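Local coordinates for galactan 1,3-beta-galactosidase (Phanerochaete chrysosporium, PDB 7BYS), which probably hydrolyses beta-1,3-galactan from its chain ends as a family 43 glycoside hydrolase and also carries a carbohydrate-binding module, at residues S54-W59 / V292-G297; G71-T76 / Y122-S127. One frame throughout, in Å; residues are numbered along the deposited sequence.

Contact 1 (S54-W59 / V292-G297); sequences SDLVNW and VNVQAG
The loop Ser54-Trp59 and the end of strand 290-293 with the turn after it run antiparallel where Leu56 meets Val294, their touching parts 175° apart, with Asp55 and Val294 closest at 6.2 Å between CA atoms. No direct hydrogen bond joins the backbones. A water bridges them instead, donating to Asp55 O at 2.8 Å and to Val292 O while accepting from Val294 N, so three polar backbone groups are tied at one point. Apolar side chains pack beside this bridge. Leu56 and Val294 cross at about a right angle; in the conformer given, Leu56 CD1 lies 3.7 Å from Val294 CG2. Val292 holds CG1 between its own backbone N and carbonyl carbon (chi1 67°), facing Asp55 O. Val57 and Val292 slide past each other in opposite directions, with Val57 CG2 and Val292 CG1 4.0 Å apart. Phe31 of strand 30-36 touches both Leu56 and Val294. The Asp55 carboxylate turns back into its own loop: OD1 accepts from Val57 N, 40° above the carboxylate plane, and from Asn58 N on the syn side, while OD2 takes Asn58 ND2. Three bonds thus fix its rotation. The bond from Val57 N makes an Asx turn and that from Asn58 N an Asx motif, in the loop between strands 48-53 and 60-61 of one four-stranded antiparallel blade of the family 43 five-bladed beta-propeller, here packed against the chain that follows the last blade.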
loop_
_atom_site.group_PDB
_atom_site.type_symbol
_atom_site.label_atom_id
_atom_site.label_comp_id
_atom_site.label_asym_id
_atom_site.label_seq_id
_atom_site.Cartn_x
_atom_site.Cartn_y
_atom_site.Cartn_z
ATOM N N SER A 54 -7.900 -15.344 -8.524
ATOM C CA SER A 54 -7.226 -15.702 -9.763
ATOM C C SER A 54 -6.856 -14.497 -10.613
ATOM O O SER A 54 -6.113 -14.655 -11.591
ATOM C CB SER A 54 -8.104 -16.647 -10.579
ATOM O OG SER A 54 -9.248 -15.957 -11.049
ATOM N N ASP A 55 -7.341 -13.299 -10.260
ATOM C CA ASP A 55 -7.160 -12.117 -11.092
ATOM C C ASP A 55 -6.548 -10.922 -10.369
ATOM O O ASP A 55 -6.359 -9.880 -11.004
ATOM C CB ASP A 55 -8.481 -11.692 -11.758
ATOM C CG ASP A 55 -9.590 -11.379 -10.756
ATOM O OD1 ASP A 55 -9.301 -11.135 -9.567
ATOM O OD2 ASP A 55 -10.770 -11.369 -11.173
ATOM N N LEU A 56 -6.226 -11.047 -9.079
ATOM C CA LEU A 56 -5.641 -10.000 -8.232
ATOM C C LEU A 56 -6.618 -8.896 -7.850
ATOM O O LEU A 56 -6.192 -7.886 -7.254
ATOM C CB LEU A 56 -4.362 -9.386 -8.819
ATOM C CG LEU A 56 -3.133 -10.286 -8.886
ATOM C CD1 LEU A 56 -1.963 -9.490 -9.427
ATOM C CD2 LEU A 56 -2.803 -10.882 -7.508
ATOM N N VAL A 57 -7.912 -9.029 -8.164
ATOM C CA VAL A 57 -8.851 -7.937 -7.901
ATOM C C VAL A 57 -10.062 -8.417 -7.113
ATOM O O VAL A 57 -10.562 -7.713 -6.226
ATOM C CB VAL A 57 -9.263 -7.231 -9.205
ATOM C CG1 VAL A 57 -10.315 -6.164 -8.931
ATOM C CG2 VAL A 57 -8.044 -6.615 -9.865
ATOM N N ASN A 58 -10.533 -9.622 -7.418
ATOM C CA ASN A 58 -11.692 -10.204 -6.745
ATOM C C ASN A 58 -11.193 -11.212 -5.714
ATOM O O ASN A 58 -10.822 -12.337 -6.059
ATOM C CB ASN A 58 -12.634 -10.837 -7.760
ATOM C CG ASN A 58 -13.320 -9.803 -8.626
ATOM O OD1 ASN A 58 -14.232 -9.108 -8.174
ATOM N ND2 ASN A 58 -12.875 -9.681 -9.872
ATOM N N TRP A 59 -11.216 -10.812 -4.444
ATOM C CA TRP A 59 -10.570 -11.542 -3.363
ATOM C C TRP A 59 -11.624 -12.205 -2.494
ATOM O O TRP A 59 -12.569 -11.545 -2.043
ATOM C CB TRP A 59 -9.711 -10.597 -2.516
ATOM C CG TRP A 59 -8.517 -10.081 -3.257
ATOM C CD1 TRP A 59 -8.367 -8.857 -3.844
ATOM C CD2 TRP A 59 -7.292 -10.790 -3.485
ATOM N NE1 TRP A 59 -7.126 -8.762 -4.431
ATOM C CE2 TRP A 59 -6.447 -9.938 -4.237
ATOM C CE3 TRP A 59 -6.837 -12.068 -3.140
ATOM C CZ2 TRP A 59 -5.158 -10.322 -4.631
ATOM C CZ3 TRP A 59 -5.555 -12.453 -3.539
ATOM C CH2 TRP A 59 -4.735 -11.579 -4.277
ATOM N N VAL A 292 -5.409 -4.871 -14.401
ATOM C CA VAL A 292 -4.286 -5.795 -14.418
ATOM C C VAL A 292 -4.722 -7.078 -15.108
ATOM O O VAL A 292 -5.868 -7.517 -14.960
ATOM C CB VAL A 292 -3.744 -6.066 -12.991
ATOM C CG1 VAL A 292 -4.755 -6.839 -12.140
ATOM C CG2 VAL A 292 -2.419 -6.802 -13.061
ATOM N N ASN A 293 -3.815 -7.664 -15.876
ATOM C CA ASN A 293 -4.014 -8.982 -16.479
ATOM C C ASN A 293 -2.831 -9.800 -15.986
ATOM O O ASN A 293 -1.755 -9.778 -16.587
ATOM C CB ASN A 293 -4.058 -8.941 -18.004
ATOM C CG ASN A 293 -4.363 -10.315 -18.619
ATOM O OD1 ASN A 293 -4.148 -11.360 -17.994
ATOM N ND2 ASN A 293 -4.852 -10.312 -19.857
ATOM N N VAL A 294 -3.027 -10.495 -14.863
ATOM C CA VAL A 294 -1.904 -11.179 -14.238
ATOM C C VAL A 294 -1.420 -12.350 -15.093
ATOM O O VAL A 294 -0.232 -12.686 -15.073
ATOM C CB VAL A 294 -2.236 -11.567 -12.783
ATOM C CG1 VAL A 294 -3.243 -12.708 -12.729
ATOM C CG2 VAL A 294 -0.963 -11.890 -12.013
ATOM N N GLN A 295 -2.311 -12.958 -15.879
ATOM C CA GLN A 295 -1.904 -14.055 -16.755
ATOM C C GLN A 295 -1.057 -13.558 -17.924
ATOM O O GLN A 295 -0.113 -14.240 -18.350
ATOM C CB GLN A 295 -3.135 -14.807 -17.265
ATOM C CG GLN A 295 -3.964 -15.476 -16.171
ATOM C CD GLN A 295 -5.061 -14.573 -15.627
ATOM O OE1 GLN A 295 -5.127 -13.383 -15.948
ATOM N NE2 GLN A 295 -5.934 -15.140 -14.797
ATOM N N ALA A 296 -1.391 -12.385 -18.470
ATOM C CA ALA A 296 -0.600 -11.792 -19.541
ATOM C C ALA A 296 0.645 -11.091 -19.023
ATOM O O ALA A 296 1.576 -10.857 -19.801
ATOM C CB ALA A 296 -1.434 -10.789 -20.342
ATOM N N GLY A 297 0.680 -10.744 -17.739
ATOM C CA GLY A 297 1.765 -9.946 -17.199
ATOM C C GLY A 297 1.699 -8.493 -17.617
ATOM O O GLY A 297 2.742 -7.871 -17.850
HETATM O O HOH W 1 -5.695 -10.150 -13.730
#

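Contact 2 (G71-T76 / Y122-S127); sequences GTMIST and YTYKGS
A type I beta turn from Thr72 to Ser75, closed by the backbone bond from Ser75 N to Thr72 O, sets its flank against edge strand 123-128, with Met73 and Ser127 nearest at 7.2 Å between CA atoms. Tyr124 carries the contact. Its ring reaches across to the turn because chi1, 171°, turns CG away from the backbone N, and it is sandwiched: Gly126 N lies over the centre of one face, and Ile74 covers the opposite one. CG2 of Ile74 makes a CH-pi contact, 3.9 Å from the Tyr124 ring centroid and 16° off the normal, while Ile74 CD1 packs at 3.8 Å on Tyr124 CB. At the ring's edge the Tyr124 hydroxyl shares a short 2.6 Å hydrogen bond with Ser127 OG, which also bonds Ser100 OG. The same hydroxyl joins a water that accepts from Met73 N at 2.7 Å, linking turn and strand. Within the turn, Thr72 OG1 accepts from Ile74 N and bonds Ile69 O. Phe98 of strand 93-101 touches both Ile74 and Tyr124. This ST turn superposed on a beta turn, packed against a tyrosine ring, fastens the loop leading into strand 79-88 to strand 123-128, the other outer strand of the same four-stranded propeller blade.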
loop_
_atom_site.group_PDB
_atom_site.type_symbol
_atom_site.label_atom_id
_atom_site.label_comp_id
_atom_site.label_asym_id
_atom_site.label_seq_id
_atom_site.Cartn_x
_atom_site.Cartn_y
_atom_site.Cartn_z
ATOM N N GLY A 71 -1.017 -16.105 26.213
ATOM C CA GLY A 71 0.164 -16.512 26.943
ATOM C C GLY A 71 1.391 -16.766 26.099
ATOM O O GLY A 71 2.395 -17.256 26.622
ATOM N N THR A 72 1.350 -16.448 24.811
ATOM C CA THR A 72 2.498 -16.580 23.924
ATOM C C THR A 72 2.805 -15.222 23.320
ATOM O O THR A 72 2.076 -14.246 23.523
ATOM C CB THR A 72 2.209 -17.548 22.776
ATOM O OG1 THR A 72 1.282 -16.930 21.867
ATOM C CG2 THR A 72 1.640 -18.858 23.297
ATOM N N MET A 73 3.872 -15.181 22.524
ATOM C CA MET A 73 4.211 -13.967 21.799
ATOM C C MET A 73 3.273 -13.691 20.631
ATOM O O MET A 73 3.418 -12.645 19.991
ATOM C CB MET A 73 5.651 -14.046 21.292
ATOM C CG MET A 73 6.692 -13.986 22.389
ATOM S SD MET A 73 7.831 -12.617 22.139
ATOM C CE MET A 73 6.686 -11.249 22.189
ATOM N N ILE A 74 2.320 -14.580 20.343
ATOM C CA ILE A 74 1.258 -14.277 19.389
ATOM C C ILE A 74 -0.088 -14.157 20.093
ATOM O O ILE A 74 -1.129 -14.514 19.534
ATOM C CB ILE A 74 1.214 -15.248 18.191
ATOM C CG1 ILE A 74 0.890 -16.687 18.621
ATOM C CG2 ILE A 74 2.529 -15.174 17.394
ATOM C CD1 ILE A 74 0.329 -17.517 17.478
ATOM N N SER A 75 -0.078 -13.625 21.317
ATOM C CA SER A 75 -1.319 -13.275 21.992
ATOM C C SER A 75 -1.915 -11.995 21.397
ATOM O O SER A 75 -1.281 -11.282 20.611
ATOM C CB SER A 75 -1.057 -13.034 23.478
ATOM O OG SER A 75 -0.425 -11.783 23.676
ATOM N N THR A 76 -3.161 -11.694 21.790
ATOM C CA THR A 76 -3.811 -10.467 21.329
ATOM C C THR A 76 -3.232 -9.213 21.962
ATOM O O THR A 76 -3.705 -8.113 21.652
ATOM C CB THR A 76 -5.319 -10.502 21.589
ATOM O OG1 THR A 76 -5.562 -10.726 22.986
ATOM C CG2 THR A 76 -5.968 -11.590 20.790
ATOM N N TYR A 122 -2.216 -22.083 10.059
ATOM C CA TYR A 122 -0.810 -22.348 10.311
ATOM C C TYR A 122 -0.577 -22.652 11.786
ATOM O O TYR A 122 -1.354 -22.253 12.657
ATOM C CB TYR A 122 0.044 -21.140 9.882
ATOM C CG TYR A 122 0.197 -21.013 8.388
ATOM C CD1 TYR A 122 -0.901 -20.731 7.577
ATOM C CD2 TYR A 122 1.447 -21.184 7.777
ATOM C CE1 TYR A 122 -0.771 -20.632 6.208
ATOM C CE2 TYR A 122 1.588 -21.076 6.406
ATOM C CZ TYR A 122 0.476 -20.800 5.628
ATOM O OH TYR A 122 0.573 -20.700 4.266
ATOM N N THR A 123 0.526 -23.344 12.059
ATOM C CA THR A 123 0.927 -23.713 13.412
ATOM C C THR A 123 2.195 -22.947 13.774
ATOM O O THR A 123 3.232 -23.102 13.116
ATOM C CB THR A 123 1.157 -25.224 13.517
ATOM O OG1 THR A 123 2.077 -25.647 12.511
ATOM C CG2 THR A 123 -0.151 -25.981 13.348
ATOM N N TYR A 124 2.095 -22.107 14.800
ATOM C CA TYR A 124 3.195 -21.256 15.220
ATOM C C TYR A 124 4.295 -22.098 15.848
ATOM O O TYR A 124 4.028 -22.976 16.675
ATOM C CB TYR A 124 2.637 -20.255 16.229
ATOM C CG TYR A 124 3.611 -19.376 16.978
ATOM C CD1 TYR A 124 4.458 -18.496 16.313
ATOM C CD2 TYR A 124 3.623 -19.372 18.363
ATOM C CE1 TYR A 124 5.317 -17.664 17.015
ATOM C CE2 TYR A 124 4.474 -18.558 19.071
ATOM C CZ TYR A 124 5.310 -17.693 18.394
ATOM O OH TYR A 124 6.143 -16.889 19.130
ATOM N N LYS A 125 5.537 -21.821 15.458
ATOM C CA LYS A 125 6.704 -22.560 15.913
ATOM C C LYS A 125 7.543 -21.789 16.915
ATOM O O LYS A 125 8.504 -22.350 17.456
ATOM C CB LYS A 125 7.596 -22.934 14.722
ATOM C CG LYS A 125 6.923 -23.801 13.669
ATOM C CD LYS A 125 6.481 -25.140 14.246
ATOM C CE LYS A 125 6.864 -26.292 13.328
ATOM N NZ LYS A 125 8.312 -26.264 12.951
ATOM N N GLY A 126 7.218 -20.527 17.173
ATOM C CA GLY A 126 8.033 -19.724 18.057
ATOM C C GLY A 126 8.644 -18.499 17.405
ATOM O O GLY A 126 8.707 -18.380 16.172
ATOM N N SER A 127 9.097 -17.574 18.243
ATOM C CA SER A 127 9.745 -16.353 17.793
ATOM C C SER A 127 11.193 -16.303 18.264
ATOM O O SER A 127 11.544 -16.875 19.306
ATOM C CB SER A 127 8.987 -15.123 18.294
ATOM O OG SER A 127 7.642 -15.150 17.840
HETATM O O HOH W 2 5.588 -17.258 22.186
#

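Both contacts anchor loops of the catalytic beta-propeller, but in different places: their centres are 33 Å apart and their nearest atoms about 13 Å, without touching. Contact 1 joins segments whose nearest ends are 233 residues apart, bringing a loop of the blade of strands 22-27, 30-36, 48-53 and 60-61 to the chain beyond the last blade; the contact's centre is about 17 Å from the centre of the chain. Contact 2 is more local and peripheral, its centre about 26 Å out, and lies in sequence between the two segments of contact 1. Contact 1 is away from the annotated sites, whereas the Ile74 side chain in contact 2 is about 11 Å from that of Glu81, which binds galactose in another crystal structure of this protein; the sugar is absent here.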